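Local coordinates for acyl-coenzyme A oxidase 3 (PDB 5YS9), which oxidises acyl-CoA to trans-2-enoyl-CoA with FAD and molecular oxygen, releasing hydrogen peroxide in peroxisomal fatty acid beta-oxidation, at residues E50-L62 and E101-I113. Numbering follows the deposited sequence.
Sequences ENVTMIERLMTEL and EKEALLRSQLHGI
Leu58 and Arg107 mark the place where the backbones of helix 50-62 and helix 101-111 come nearest, with their CA atoms 6.0 Å apart. The helices run in roughly the same sense, crossing at -55° with their axes 9.7 Å apart, and the residue pairing advances from Met54 opposite Glu103 to Leu62 opposite His111. Packing is knobs-into-holes in both directions: Leu58 enters a hole made by Glu103, Leu106, Arg107 and Leu110, while Leu110 sits among Ile55, Leu58, Met59 and Leu62. In Leu110 the two methyls divide the work, CD1 lying 3.5 Å from Leu58 CB and CD2 turning to Met59 CG. Leu62 CD1 rests against Leu110 CB, and its CD2 touches both Arg107 CG and His111 CB. At the other end, Met54, bent at chi3, brings CE to 3.4 Å from Glu103 CG.

Along one flank runs a salt-bridge network. Arg107, with CG anti to the backbone N (chi1 -168°) and a bend at chi3, presents its guanidinium end-on to Glu61, whose OE1 accepts from both NH2 (2.8 Å) and NH1 (3.0 Å). The two planes are only 22° apart, and Leu58 CD2 covers one guanidinium face near its rim. A salt bridge from NE to Asp99 gives the buried arginine a second carboxylate partner. The Arg57 guanidinium meets Glu103 OE2 at its own edge through NH2, a salt bridge modelled very short and of doubtful length, with the planes steeply inclined, while Thr100 N binds Glu103 OE1.

This helix pair belongs to the N-terminal helical domain of the acyl-CoA oxidase fold, and Phe315 of helix 300-330 packs on Leu110. A leucine-rich seam bordered by ionic pairs thus joins the helices, and the two acidic partners would probably favour a charged Arg107 despite its burial.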
loop_
_atom_site.group_PDB
_atom_site.type_symbol
_atom_site.label_atom_id
_atom_site.label_comp_id
_atom_site.label_asym_id
_atom_site.label_seq_id
_atom_site.Cartn_x
_atom_site.Cartn_y
_atom_site.Cartn_z
ATOM N N GLU A 50 -34.558 0.015 -11.518
ATOM C CA GLU A 50 -35.086 0.849 -10.431
ATOM C C GLU A 50 -33.935 1.339 -9.571
ATOM O O GLU A 50 -33.798 2.544 -9.288
ATOM C CB GLU A 50 -36.111 0.065 -9.582
ATOM C CG GLU A 50 -37.332 0.872 -9.158
ATOM C CD GLU A 50 -38.635 0.109 -9.365
ATOM O OE1 GLU A 50 -39.002 -0.156 -10.532
ATOM O OE2 GLU A 50 -39.288 -0.221 -8.353
ATOM N N ASN A 51 -33.103 0.376 -9.197
ATOM C CA ASN A 51 -31.898 0.648 -8.466
ATOM C C ASN A 51 -31.008 1.677 -9.232
ATOM O O ASN A 51 -30.430 2.570 -8.599
ATOM C CB ASN A 51 -31.133 -0.651 -8.214
ATOM C CG ASN A 51 -31.764 -1.555 -7.144
ATOM O OD1 ASN A 51 -32.603 -1.138 -6.388
ATOM N ND2 ASN A 51 -31.302 -2.809 -7.082
ATOM N N VAL A 52 -30.929 1.572 -10.567
ATOM C CA VAL A 52 -30.039 2.411 -11.345
ATOM C C VAL A 52 -30.535 3.807 -11.285
ATOM O O VAL A 52 -29.748 4.700 -11.030
ATOM C CB VAL A 52 -29.816 1.932 -12.800
ATOM C CG1 VAL A 52 -29.139 2.995 -13.684
ATOM C CG2 VAL A 52 -28.945 0.687 -12.809
ATOM N N THR A 53 -31.836 4.009 -11.452
ATOM C CA THR A 53 -32.390 5.368 -11.392
ATOM C C THR A 53 -32.166 5.959 -10.002
ATOM O O THR A 53 -31.870 7.151 -9.872
ATOM C CB THR A 53 -33.898 5.428 -11.671
ATOM O OG1 THR A 53 -34.545 4.597 -10.711
ATOM C CG2 THR A 53 -34.227 4.991 -13.115
ATOM N N MET A 54 -32.299 5.135 -8.972
ATOM C CA MET A 54 -32.100 5.623 -7.615
ATOM C C MET A 54 -30.645 6.124 -7.406
ATOM O O MET A 54 -30.406 7.229 -6.907
ATOM C CB MET A 54 -32.422 4.545 -6.581
ATOM C CG MET A 54 -32.407 5.109 -5.180
ATOM S SD MET A 54 -32.361 3.834 -3.912
ATOM C CE MET A 54 -34.042 3.841 -3.325
ATOM N N ILE A 55 -29.693 5.293 -7.787
ATOM C CA ILE A 55 -28.299 5.628 -7.714
ATOM C C ILE A 55 -28.000 6.869 -8.544
ATOM O O ILE A 55 -27.194 7.690 -8.154
ATOM C CB ILE A 55 -27.481 4.423 -8.190
ATOM C CG1 ILE A 55 -27.461 3.397 -7.064
ATOM C CG2 ILE A 55 -26.054 4.788 -8.627
ATOM C CD1 ILE A 55 -26.899 2.073 -7.491
ATOM N N GLU A 56 -28.614 6.988 -9.698
ATOM C CA GLU A 56 -28.392 8.151 -10.512
ATOM C C GLU A 56 -28.893 9.390 -9.808
ATOM O O GLU A 56 -28.274 10.426 -9.854
ATOM C CB GLU A 56 -29.061 7.977 -11.859
ATOM C CG GLU A 56 -28.158 7.318 -12.871
ATOM C CD GLU A 56 -28.900 6.768 -14.059
ATOM O OE1 GLU A 56 -30.111 7.013 -14.174
ATOM O OE2 GLU A 56 -28.262 6.087 -14.874
ATOM N N ARG A 57 -30.035 9.261 -9.159
ATOM C CA ARG A 57 -30.628 10.348 -8.426
ATOM C C ARG A 57 -29.745 10.789 -7.281
ATOM O O ARG A 57 -29.503 11.965 -7.103
ATOM C CB ARG A 57 -31.937 9.849 -7.836
ATOM C CG ARG A 57 -33.135 10.731 -8.076
ATOM C CD ARG A 57 -34.001 10.846 -6.831
ATOM N NE ARG A 57 -34.180 9.574 -6.139
ATOM C CZ ARG A 57 -34.084 9.413 -4.826
ATOM N NH1 ARG A 57 -33.812 10.440 -4.041
ATOM N NH2 ARG A 57 -34.262 8.216 -4.301
ATOM N N LEU A 58 -29.284 9.824 -6.502
ATOM C CA LEU A 58 -28.428 10.095 -5.369
ATOM C C LEU A 58 -27.091 10.703 -5.752
ATOM O O LEU A 58 -26.626 11.615 -5.102
ATOM C CB LEU A 58 -28.194 8.814 -4.583
ATOM C CG LEU A 58 -29.387 8.214 -3.852
ATOM C CD1 LEU A 58 -29.006 6.900 -3.215
ATOM C CD2 LEU A 58 -29.931 9.168 -2.818
ATOM N N MET A 59 -26.475 10.191 -6.806
ATOM C CA MET A 59 -25.178 10.676 -7.234
ATOM C C MET A 59 -25.245 12.121 -7.677
ATOM O O MET A 59 -24.401 12.918 -7.335
ATOM C CB MET A 59 -24.637 9.812 -8.369
ATOM C CG MET A 59 -23.816 8.623 -7.912
ATOM S SD MET A 59 -23.543 7.387 -9.178
ATOM C CE MET A 59 -21.778 7.477 -9.313
ATOM N N THR A 60 -26.274 12.447 -8.438
ATOM C CA THR A 60 -26.495 13.813 -8.884
ATOM C C THR A 60 -26.817 14.788 -7.750
ATOM O O THR A 60 -26.433 15.930 -7.801
ATOM C CB THR A 60 -27.367 13.944 -10.165
ATOM O OG1 THR A 60 -28.397 14.906 -9.970
ATOM C CG2 THR A 60 -27.975 12.662 -10.558
ATOM N N GLU A 61 -27.518 14.321 -6.732
ATOM C CA GLU A 61 -27.790 15.120 -5.549
ATOM C C GLU A 61 -26.531 15.476 -4.781
ATOM O O GLU A 61 -26.404 16.556 -4.251
ATOM C CB GLU A 61 -28.764 14.405 -4.629
ATOM C CG GLU A 61 -30.215 14.691 -4.930
ATOM C CD GLU A 61 -31.151 13.649 -4.380
ATOM O OE1 GLU A 61 -30.727 12.839 -3.554
ATOM O OE2 GLU A 61 -32.318 13.646 -4.773
ATOM N N LEU A 62 -25.619 14.530 -4.693
ATOM C CA LEU A 62 -24.355 14.751 -4.025
ATOM C C LEU A 62 -23.408 15.682 -4.753
ATOM O O LEU A 62 -22.854 16.601 -4.184
ATOM C CB LEU A 62 -23.650 13.410 -3.829
ATOM C CG LEU A 62 -24.251 12.401 -2.861
ATOM C CD1 LEU A 62 -23.768 11.002 -3.164
ATOM C CD2 LEU A 62 -23.915 12.765 -1.440
ATOM N N GLU A 101 -34.278 4.089 4.623
ATOM C CA GLU A 101 -33.048 3.422 5.071
ATOM C C GLU A 101 -32.144 3.036 3.870
ATOM O O GLU A 101 -30.946 3.223 3.900
ATOM C CB GLU A 101 -33.411 2.169 5.929
ATOM C CG GLU A 101 -32.238 1.306 6.463
ATOM C CD GLU A 101 -32.673 -0.039 7.105
ATOM O OE1 GLU A 101 -33.635 -0.060 7.909
ATOM O OE2 GLU A 101 -32.038 -1.091 6.819
ATOM N N LYS A 102 -32.733 2.486 2.828
ATOM C CA LYS A 102 -31.981 2.045 1.659
ATOM C C LYS A 102 -31.315 3.264 0.973
ATOM O O LYS A 102 -30.162 3.212 0.529
ATOM C CB LYS A 102 -32.905 1.302 0.664
ATOM C CG LYS A 102 -32.188 0.604 -0.483
ATOM C CD LYS A 102 -33.151 0.084 -1.541
ATOM C CE LYS A 102 -32.535 -1.073 -2.349
ATOM N NZ LYS A 102 -33.021 -1.126 -3.768
ATOM N N GLU A 103 -32.059 4.351 0.887
ATOM C CA GLU A 103 -31.546 5.528 0.245
ATOM C C GLU A 103 -30.388 6.108 1.033
ATOM O O GLU A 103 -29.372 6.485 0.458
ATOM C CB GLU A 103 -32.646 6.561 0.100
ATOM C CG GLU A 103 -33.651 6.206 -0.968
ATOM C CD GLU A 103 -34.793 7.173 -1.007
ATOM O OE1 GLU A 103 -35.286 7.599 0.052
ATOM O OE2 GLU A 103 -35.198 7.497 -2.115
ATOM N N ALA A 104 -30.579 6.171 2.347
ATOM C CA ALA A 104 -29.632 6.756 3.274
ATOM C C ALA A 104 -28.327 5.943 3.302
ATOM O O ALA A 104 -27.244 6.502 3.178
ATOM C CB ALA A 104 -30.254 6.865 4.657
ATOM N N LEU A 105 -28.418 4.634 3.400
ATOM C CA LEU A 105 -27.209 3.798 3.335
ATOM C C LEU A 105 -26.402 4.032 2.031
ATOM O O LEU A 105 -25.178 4.173 2.063
ATOM C CB LEU A 105 -27.565 2.313 3.470
ATOM C CG LEU A 105 -26.371 1.338 3.441
ATOM C CD1 LEU A 105 -25.439 1.607 4.628
ATOM C CD2 LEU A 105 -26.817 -0.116 3.433
ATOM N N LEU A 106 -27.126 4.103 0.917
ATOM C CA LEU A 106 -26.553 4.114 -0.391
ATOM C C LEU A 106 -26.035 5.526 -0.695
ATOM O O LEU A 106 -24.999 5.667 -1.323
ATOM C CB LEU A 106 -27.588 3.626 -1.383
ATOM C CG LEU A 106 -27.266 2.708 -2.559
ATOM C CD1 LEU A 106 -26.302 1.564 -2.264
ATOM C CD2 LEU A 106 -28.602 2.159 -3.088
ATOM N N ARG A 107 -26.697 6.548 -0.174
ATOM C CA ARG A 107 -26.170 7.896 -0.246
ATOM C C ARG A 107 -24.854 8.059 0.507
ATOM O O ARG A 107 -23.940 8.682 0.009
ATOM C CB ARG A 107 -27.175 8.902 0.286
ATOM C CG ARG A 107 -26.810 10.339 -0.033
ATOM C CD ARG A 107 -27.577 11.332 0.811
ATOM N NE ARG A 107 -28.983 11.381 0.459
ATOM C CZ ARG A 107 -29.449 11.955 -0.630
ATOM N NH1 ARG A 107 -28.624 12.530 -1.475
ATOM N NH2 ARG A 107 -30.736 11.947 -0.878
ATOM N N SER A 108 -24.758 7.497 1.703
ATOM C CA SER A 108 -23.518 7.551 2.434
ATOM C C SER A 108 -22.383 6.690 1.794
ATOM O O SER A 108 -21.225 7.009 1.953
ATOM C CB SER A 108 -23.737 7.305 3.932
ATOM O OG SER A 108 -23.742 5.948 4.227
ATOM N N GLN A 109 -22.704 5.675 1.015
ATOM C CA GLN A 109 -21.677 4.840 0.366
ATOM C C GLN A 109 -21.172 5.484 -0.946
ATOM O O GLN A 109 -19.983 5.470 -1.284
ATOM C CB GLN A 109 -22.255 3.468 0.003
ATOM C CG GLN A 109 -22.451 2.438 1.102
ATOM C CD GLN A 109 -23.027 1.122 0.529
ATOM O OE1 GLN A 109 -24.124 1.109 -0.083
ATOM N NE2 GLN A 109 -22.292 0.030 0.700
ATOM N N LEU A 110 -22.110 5.997 -1.714
ATOM C CA LEU A 110 -21.783 6.794 -2.882
ATOM C C LEU A 110 -20.857 7.991 -2.531
ATOM O O LEU A 110 -19.927 8.281 -3.268
ATOM C CB LEU A 110 -23.058 7.287 -3.574
ATOM C CG LEU A 110 -23.945 6.183 -4.186
ATOM C CD1 LEU A 110 -25.319 6.756 -4.452
ATOM C CD2 LEU A 110 -23.321 5.615 -5.454
ATOM N N HIS A 111 -21.142 8.656 -1.422
ATOM C CA HIS A 111 -20.399 9.818 -0.989
ATOM C C HIS A 111 -19.003 9.418 -0.547
ATOM O O HIS A 111 -18.096 10.247 -0.616
ATOM C CB HIS A 111 -21.123 10.487 0.188
ATOM C CG HIS A 111 -20.551 11.812 0.589
ATOM N ND1 HIS A 111 -20.484 12.227 1.900
ATOM C CD2 HIS A 111 -20.015 12.812 -0.150
ATOM C CE1 HIS A 111 -19.966 13.443 1.943
ATOM N NE2 HIS A 111 -19.662 13.813 0.714
ATOM N N GLY A 112 -18.876 8.169 -0.062
ATOM C CA GLY A 112 -17.619 7.561 0.340
ATOM C C GLY A 112 -16.670 7.268 -0.805
ATOM O O GLY A 112 -15.510 6.998 -0.586
ATOM N N ILE A 113 -17.161 7.308 -2.029
ATOM C CA ILE A 113 -16.304 7.235 -3.214
ATOM C C ILE A 113 -15.315 8.413 -3.301
ATOM O O ILE A 113 -14.208 8.252 -3.777
ATOM C CB ILE A 113 -17.138 7.187 -4.501
ATOM C CG1 ILE A 113 -18.085 5.975 -4.456
ATOM C CG2 ILE A 113 -16.249 7.083 -5.744
ATOM C CD1 ILE A 113 -19.167 5.954 -5.539
#